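Local coordinates for protein allantoin racemase (Pseudomonas fluorescens, PDB 5LG5) that interconverts the two enantiomers of allantoin and probably also racemises 5-monosubstituted hydantoins, at residues E[96-101]-E[202-207]; E[102-107]-E[130-135]. All blocks are in the same frame, centred on the assembly; numbering follows the deposited sequence.

Interaction 1. Residues E[96-101]-E[202-207]; sequences TEAAAS and VTAAVT
Ala-98 meets Ala-204 and Ala-205 where two helices cross almost at right angles (89°). Its methyl points at the other helix. CB of Ala-98 sits 3.6 Å from CB of Ala-205. It also lies 3.6 Å from CA of Ala-205, so it rests on backbone as well as on a methyl. Ala-204 completes the contact. Its CB points back across, 4.2 Å from CB of Ala-98, and lies 4.0 Å from the carbonyl O of Ala-98. With only methyls in between, the short axes come to 7.8 Å. The closest CA pair, Ala-98 and Ala-205, is 5.0 Å apart.

Val-93, from strand 92-94, touches both Ala-98 and Ala-205 and so lies beside the crossing. Ile-95, from helix 95-103, touches Ala-205. On its other side, helix 201-214 sets Val-202 and Val-206 against helix 12-25. One turn on from Ala-204, Thr-207 OG1 donates to the Ala-204 O at 2.7 Å, with a C=O...donor angle of 136°. Its chi1 of 70° holds OG1 between the backbone N and C, turned back to that carbonyl. Glu-97 forms a salt bridge with Arg-81. Helix 95-103 follows edge strand 92-94 of one parallel sheet, helix 201-214 edge strand 198-199 of the other; the crossing joins them.

The contact between the helices is thus purely van der Waals. Small side chains bring two buried backbones close, and shape rather than charge or polarity sets the fit.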
ATOM      1  N   THR E  96       2.590   5.824 -22.155  1.00 13.52           N
ATOM      2  CA  THR E  96       1.858   5.808 -20.898  1.00 16.15           C
ATOM      3  C   THR E  96       2.752   6.238 -19.752  1.00 12.57           C
ATOM      4  O   THR E  96       2.463   7.190 -19.025  1.00 11.81           O
ATOM      5  CB  THR E  96       1.370   4.382 -20.576  1.00 21.48           C
ATOM      6  OG1 THR E  96       0.653   3.844 -21.700  1.00 20.52           O
ATOM      7  CG2 THR E  96       0.495   4.376 -19.330  1.00 17.68           C
ATOM      8  N   GLU E  97       3.852   5.525 -19.598  1.00 12.09           N
ATOM      9  CA  GLU E  97       4.790   5.811 -18.535  1.00 12.50           C
ATOM     10  C   GLU E  97       5.551   7.087 -18.814  1.00  9.88           C
ATOM     11  O   GLU E  97       5.779   7.882 -17.913  1.00  8.24           O
ATOM     12  CB  GLU E  97       5.681   4.594 -18.340  1.00 16.74           C
ATOM     13  CG  GLU E  97       4.797   3.439 -17.905  1.00 18.38           C
ATOM     14  CD  GLU E  97       5.259   2.094 -18.390  1.00 25.73           C
ATOM     15  OE1 GLU E  97       4.385   1.222 -18.562  1.00 28.47           O
ATOM     16  OE2 GLU E  97       6.478   1.908 -18.608  1.00 29.85           O
ATOM     17  N   ALA E  98       5.856   7.331 -20.082  1.00 11.73           N
ATOM     18  CA  ALA E  98       6.495   8.587 -20.445  1.00  9.83           C
ATOM     19  C   ALA E  98       5.642   9.756 -19.963  1.00 10.57           C
ATOM     20  O   ALA E  98       6.142  10.641 -19.268  1.00  6.89           O
ATOM     21  CB  ALA E  98       6.706   8.663 -21.942  1.00  8.72           C
ATOM     22  N   ALA E  99       4.345   9.733 -20.272  1.00  8.03           N
ATOM     23  CA  ALA E  99       3.472  10.835 -19.863  1.00  8.44           C
ATOM     24  C   ALA E  99       3.402  10.984 -18.341  1.00 10.30           C
ATOM     25  O   ALA E  99       3.579  12.088 -17.817  1.00  9.18           O
ATOM     26  CB  ALA E  99       2.074  10.668 -20.454  1.00  7.71           C
ATOM     27  N   ALA E 100       3.163   9.879 -17.627  1.00  8.05           N
ATOM     28  CA  ALA E 100       3.013   9.961 -16.178  1.00  7.28           C
ATOM     29  C   ALA E 100       4.308  10.401 -15.526  1.00  8.09           C
ATOM     30  O   ALA E 100       4.316  11.275 -14.664  1.00  7.15           O
ATOM     31  CB  ALA E 100       2.543   8.631 -15.606  1.00  7.98           C
ATOM     32  N   SER E 101       5.410   9.807 -15.962  1.00  8.98           N
ATOM     33  CA  SER E 101       6.711  10.134 -15.402  1.00  9.51           C
ATOM     34  C   SER E 101       7.093  11.611 -15.598  1.00  9.80           C
ATOM     35  O   SER E 101       7.566  12.265 -14.651  1.00  8.56           O
ATOM     36  CB  SER E 101       7.796   9.204 -15.969  1.00 12.54           C
ATOM     37  OG  SER E 101       9.028   9.402 -15.290  1.00 20.09           O
ATOM     38  N   VAL E 202       3.308  11.058 -26.379  1.00 10.55           N
ATOM     39  CA  VAL E 202       4.112  10.866 -27.572  1.00 12.94           C
ATOM     40  C   VAL E 202       5.381  11.726 -27.559  1.00 12.27           C
ATOM     41  O   VAL E 202       6.482  11.213 -27.748  1.00 12.37           O
ATOM     42  CB  VAL E 202       3.307  11.152 -28.836  1.00 13.43           C
ATOM     43  CG1 VAL E 202       4.235  11.179 -30.055  1.00 16.31           C
ATOM     44  CG2 VAL E 202       2.221  10.100 -28.991  1.00 13.62           C
ATOM     45  N   THR E 203       5.226  13.028 -27.343  1.00  9.02           N
ATOM     46  CA  THR E 203       6.372  13.918 -27.364  1.00 11.24           C
ATOM     47  C   THR E 203       7.208  13.749 -26.119  1.00 10.51           C
ATOM     48  O   THR E 203       8.425  13.880 -26.162  1.00 10.52           O
ATOM     49  CB  THR E 203       5.973  15.387 -27.549  1.00 12.04           C
ATOM     50  OG1 THR E 203       5.008  15.749 -26.547  1.00 11.48           O
ATOM     51  CG2 THR E 203       5.386  15.597 -28.948  1.00 13.62           C
ATOM     52  N   ALA E 204       6.545  13.482 -24.998  1.00 13.79           N
ATOM     53  CA  ALA E 204       7.276  13.138 -23.788  1.00 11.37           C
ATOM     54  C   ALA E 204       8.201  11.958 -24.061  1.00  9.63           C
ATOM     55  O   ALA E 204       9.398  12.020 -23.781  1.00 12.54           O
ATOM     56  CB  ALA E 204       6.310  12.800 -22.655  1.00 10.22           C
ATOM     57  N   ALA E 205       7.643  10.903 -24.652  1.00  9.26           N
ATOM     58  CA  ALA E 205       8.394   9.673 -24.905  1.00 11.50           C
ATOM     59  C   ALA E 205       9.590   9.903 -25.803  1.00 12.35           C
ATOM     60  O   ALA E 205      10.658   9.305 -25.595  1.00  9.24           O
ATOM     61  CB  ALA E 205       7.486   8.598 -25.497  1.00  9.15           C
ATOM     62  N   VAL E 206       9.412  10.764 -26.809  1.00 12.24           N
ATOM     63  CA  VAL E 206      10.517  11.075 -27.715  1.00 11.66           C
ATOM     64  C   VAL E 206      11.703  11.607 -26.949  1.00 10.35           C
ATOM     65  O   VAL E 206      12.831  11.153 -27.146  1.00 14.08           O
ATOM     66  CB  VAL E 206      10.120  12.099 -28.796  1.00 12.15           C
ATOM     67  CG1 VAL E 206      11.352  12.569 -29.575  1.00 10.60           C
ATOM     68  CG2 VAL E 206       9.090  11.490 -29.724  1.00  9.39           C
ATOM     69  N   THR E 207      11.450  12.581 -26.081  1.00 12.90           N
ATOM     70  CA  THR E 207      12.540  13.193 -25.322  1.00 12.74           C
ATOM     71  C   THR E 207      13.171  12.173 -24.387  1.00 11.21           C
ATOM     72  O   THR E 207      14.386  12.163 -24.189  1.00 13.19           O
ATOM     73  CB  THR E 207      12.093  14.429 -24.514  1.00 12.70           C
ATOM     74  OG1 THR E 207      11.246  14.017 -23.433  1.00 10.23           O
ATOM     75  CG2 THR E 207      11.360  15.438 -25.412  1.00 12.91           C
TER

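Interaction 2. Residues E[102-107]-E[130-135]; sequences TAMFLG and AGLYQR
Met-104 and Arg-135 are the nearest residues by backbone, 7.1 Å between CA atoms, and the loop carrying Arg-135 starts at Gly-131, whose positive phi ends the preceding helix in a Schellman motif. Arg-135 points its side chain across the contact. Bends at chi2 and chi3 (-126° and -32°) bring the guanidinium up to residues 102-107. NH2 donates to two carbonyls, those of Met-104 and Gly-107. Both bonds are modelled very short, at 2.5 Å from Arg-135 NH2 to Met-104 O and 2.4 Å from Arg-135 NH2 to Gly-107 O, so the exact lengths are doubtful. The Gly-107 O lies at the edge of the guanidinium, near its plane.

Met-104 covers one face. Its CG stands 3.9 Å above the plane, over the centre of the group, and its CB is 3.7 Å from Arg-135 NH2. The thioether runs on to Leu-132, where Met-104 SD is 3.7 Å from Leu-132 CD2. A bend at chi3 (50°) turns the Met-104 CE back to 3.9 Å from Arg-135 NH1.

The remaining guanidinium nitrogens also have acceptors: NE bonds to His-108 O, and NH1 to Ala-130 O of the second subunit. This buried cation is therefore held by main-chain carbonyls from two chains. Arg-135 pairs by backbone with Tyr-110, just where strand 136-141 comes alongside strand 110-114, and the Tyr-110 OH bonds to Leu-132 O. Ala-103 and Leu-106 lean on strands 175-179 and 198-199, while Tyr-133 packs on helix 120-129.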
ATOM      1  N   THR E 102       6.892  12.163 -16.792  1.00  9.02           N
ATOM      2  CA  THR E 102       7.252  13.572 -16.930  1.00 11.03           C
ATOM      3  C   THR E 102       6.253  14.489 -16.220  1.00  8.30           C
ATOM      4  O   THR E 102       6.668  15.474 -15.640  1.00  9.20           O
ATOM      5  CB  THR E 102       7.605  14.058 -18.382  1.00 14.69           C
ATOM      6  OG1 THR E 102       6.616  14.967 -18.875  1.00 21.16           O
ATOM      7  CG2 THR E 102       7.834  12.914 -19.334  1.00  8.02           C
ATOM      8  N   ALA E 103       4.964  14.147 -16.222  1.00 10.32           N
ATOM      9  CA  ALA E 103       3.973  14.941 -15.474  1.00  9.39           C
ATOM     10  C   ALA E 103       4.324  15.034 -13.981  1.00 11.90           C
ATOM     11  O   ALA E 103       4.070  16.043 -13.312  1.00  9.85           O
ATOM     12  CB  ALA E 103       2.557  14.374 -15.661  1.00  7.34           C
ATOM     13  N   MET E 104       4.919  13.972 -13.461  1.00  9.84           N
ATOM     14  CA  MET E 104       5.291  13.940 -12.054  1.00 10.61           C
ATOM     15  C   MET E 104       6.376  14.957 -11.691  1.00 11.34           C
ATOM     16  O   MET E 104       6.530  15.317 -10.521  1.00 11.75           O
ATOM     17  CB  MET E 104       5.672  12.522 -11.630  1.00 13.15           C
ATOM     18  CG  MET E 104       4.456  11.609 -11.405  1.00 11.49           C
ATOM     19  SD  MET E 104       4.917   9.877 -11.338  1.00 10.52           S
ATOM     20  CE  MET E 104       6.265   9.947 -10.155  1.00  7.94           C
ATOM     21  N   PHE E 105       7.131  15.424 -12.683  1.00 11.65           N
ATOM     22  CA  PHE E 105       8.081  16.509 -12.422  1.00 10.95           C
ATOM     23  C   PHE E 105       7.402  17.873 -12.332  1.00 11.67           C
ATOM     24  O   PHE E 105       8.011  18.846 -11.893  1.00 10.29           O
ATOM     25  CB  PHE E 105       9.207  16.532 -13.467  1.00 11.09           C
ATOM     26  CG  PHE E 105      10.188  15.389 -13.319  1.00 11.69           C
ATOM     27  CD1 PHE E 105      10.127  14.282 -14.163  1.00 10.13           C
ATOM     28  CD2 PHE E 105      11.158  15.416 -12.326  1.00 13.33           C
ATOM     29  CE1 PHE E 105      11.021  13.231 -14.020  1.00 12.12           C
ATOM     30  CE2 PHE E 105      12.065  14.362 -12.175  1.00 10.53           C
ATOM     31  CZ  PHE E 105      11.994  13.272 -13.018  1.00 10.90           C
ATOM     32  N   LEU E 106       6.130  17.938 -12.712  1.00 11.44           N
ATOM     33  CA  LEU E 106       5.471  19.222 -12.932  1.00 11.88           C
ATOM     34  C   LEU E 106       4.428  19.599 -11.900  1.00 16.06           C
ATOM     35  O   LEU E 106       3.992  20.751 -11.860  1.00 14.40           O
ATOM     36  CB  LEU E 106       4.827  19.252 -14.322  1.00 12.09           C
ATOM     37  CG  LEU E 106       5.784  19.030 -15.497  1.00 12.86           C
ATOM     38  CD1 LEU E 106       5.016  19.077 -16.811  1.00 15.88           C
ATOM     39  CD2 LEU E 106       6.884  20.075 -15.490  1.00 10.56           C
ATOM     40  N   GLY E 107       3.998  18.636 -11.087  1.00 13.51           N
ATOM     41  CA  GLY E 107       2.935  18.890 -10.131  1.00 11.37           C
ATOM     42  C   GLY E 107       2.821  17.822  -9.065  1.00 14.29           C
ATOM     43  O   GLY E 107       3.452  16.763  -9.158  1.00 10.77           O
ATOM     44  N   ALA E 130       3.766  -0.105 -13.322  1.00 12.08           N
ATOM     45  CA  ALA E 130       4.944   0.704 -13.614  1.00 11.57           C
ATOM     46  C   ALA E 130       5.437   1.450 -12.374  1.00  9.33           C
ATOM     47  O   ALA E 130       6.496   2.058 -12.400  1.00 10.18           O
ATOM     48  CB  ALA E 130       4.651   1.690 -14.751  1.00 11.57           C
ATOM     49  N   GLY E 131       4.663   1.413 -11.299  1.00 10.84           N
ATOM     50  CA  GLY E 131       5.012   2.133 -10.087  1.00 11.84           C
ATOM     51  C   GLY E 131       4.893   3.629 -10.267  1.00  9.79           C
ATOM     52  O   GLY E 131       5.649   4.401  -9.671  1.00 10.38           O
ATOM     53  N   LEU E 132       3.931   4.048 -11.081  1.00 12.21           N
ATOM     54  CA  LEU E 132       3.721   5.469 -11.361  1.00 10.33           C
ATOM     55  C   LEU E 132       2.339   5.940 -10.971  1.00 12.33           C
ATOM     56  O   LEU E 132       1.953   7.058 -11.292  1.00 12.51           O
ATOM     57  CB  LEU E 132       3.973   5.773 -12.846  1.00 11.47           C
ATOM     58  CG  LEU E 132       5.416   5.660 -13.346  1.00 10.99           C
ATOM     59  CD1 LEU E 132       5.454   5.755 -14.851  1.00 10.38           C
ATOM     60  CD2 LEU E 132       6.290   6.752 -12.734  1.00  8.99           C
ATOM     61  N   TYR E 133       1.583   5.081 -10.296  1.00 14.07           N
ATOM     62  CA  TYR E 133       0.197   5.390  -9.960  1.00 11.25           C
ATOM     63  C   TYR E 133       0.000   6.195  -8.669  1.00 12.49           C
ATOM     64  O   TYR E 133      -1.040   6.825  -8.480  1.00 10.62           O
ATOM     65  CB  TYR E 133      -0.653   4.119  -9.934  1.00 11.88           C
ATOM     66  CG  TYR E 133      -2.128   4.424  -9.904  1.00 16.95           C
ATOM     67  CD1 TYR E 133      -2.776   4.911 -11.037  1.00 17.05           C
ATOM     68  CD2 TYR E 133      -2.868   4.257  -8.738  1.00 16.82           C
ATOM     69  CE1 TYR E 133      -4.128   5.208 -11.014  1.00 16.78           C
ATOM     70  CE2 TYR E 133      -4.216   4.555  -8.705  1.00 21.99           C
ATOM     71  CZ  TYR E 133      -4.837   5.029  -9.842  1.00 16.75           C
ATOM     72  OH  TYR E 133      -6.180   5.322  -9.804  1.00 34.00           O
ATOM     73  N   GLN E 134       0.989   6.182  -7.783  1.00 10.29           N
ATOM     74  CA  GLN E 134       0.875   6.896  -6.513  1.00 11.95           C
ATOM     75  C   GLN E 134       0.531   8.375  -6.651  1.00 12.27           C
ATOM     76  O   GLN E 134      -0.227   8.907  -5.858  1.00 10.98           O
ATOM     77  CB  GLN E 134       2.160   6.740  -5.707  1.00 15.30           C
ATOM     78  CG  GLN E 134       2.441   5.274  -5.465  1.00 23.32           C
ATOM     79  CD  GLN E 134       1.821   4.773  -4.202  1.00 30.91           C
ATOM     80  OE1 GLN E 134       1.304   3.654  -4.154  1.00 43.43           O
ATOM     81  NE2 GLN E 134       1.908   5.575  -3.144  1.00 41.84           N
ATOM     82  N   ARG E 135       1.081   9.040  -7.657  1.00  9.61           N
ATOM     83  CA  ARG E 135       0.799  10.459  -7.829  1.00 12.83           C
ATOM     84  C   ARG E 135      -0.311  10.697  -8.854  1.00 13.19           C
ATOM     85  O   ARG E 135      -0.553  11.822  -9.305  1.00 11.75           O
ATOM     86  CB  ARG E 135       2.080  11.212  -8.170  1.00 14.20           C
ATOM     87  CG  ARG E 135       3.198  10.871  -7.192  1.00 16.07           C
ATOM     88  CD  ARG E 135       3.812  12.091  -6.550  1.00 18.39           C
ATOM     89  NE  ARG E 135       3.797  13.248  -7.444  1.00 21.91           N
ATOM     90  CZ  ARG E 135       4.874  13.710  -8.073  1.00 20.70           C
ATOM     91  NH1 ARG E 135       6.047  13.092  -7.930  1.00 23.05           N
ATOM     92  NH2 ARG E 135       4.780  14.772  -8.859  1.00 18.90           N
TER

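Both interactions use helix 95-103, and their centres are 11 Å apart. Beyond that helix the chain leads to strand 110-114. Interaction 1 packs the helix on helix 201-214; interaction 2 fixes the chain beyond it to the loop before strand 136-141. The two also touch directly. Glu-97 CG lies 3.6 Å from Ala-130 CB, Glu-97 CB is 3.7 Å from Leu-132 CD1, and Ala-204 CB is 3.7 Å from Thr-102 CG2. Phe-105 of the second subunit packs on Glu-97 and Ser-101. Along the chain, interaction 2 is nested inside the loop closed by interaction 1. Both are buried contacts whose segments reach the second subunit.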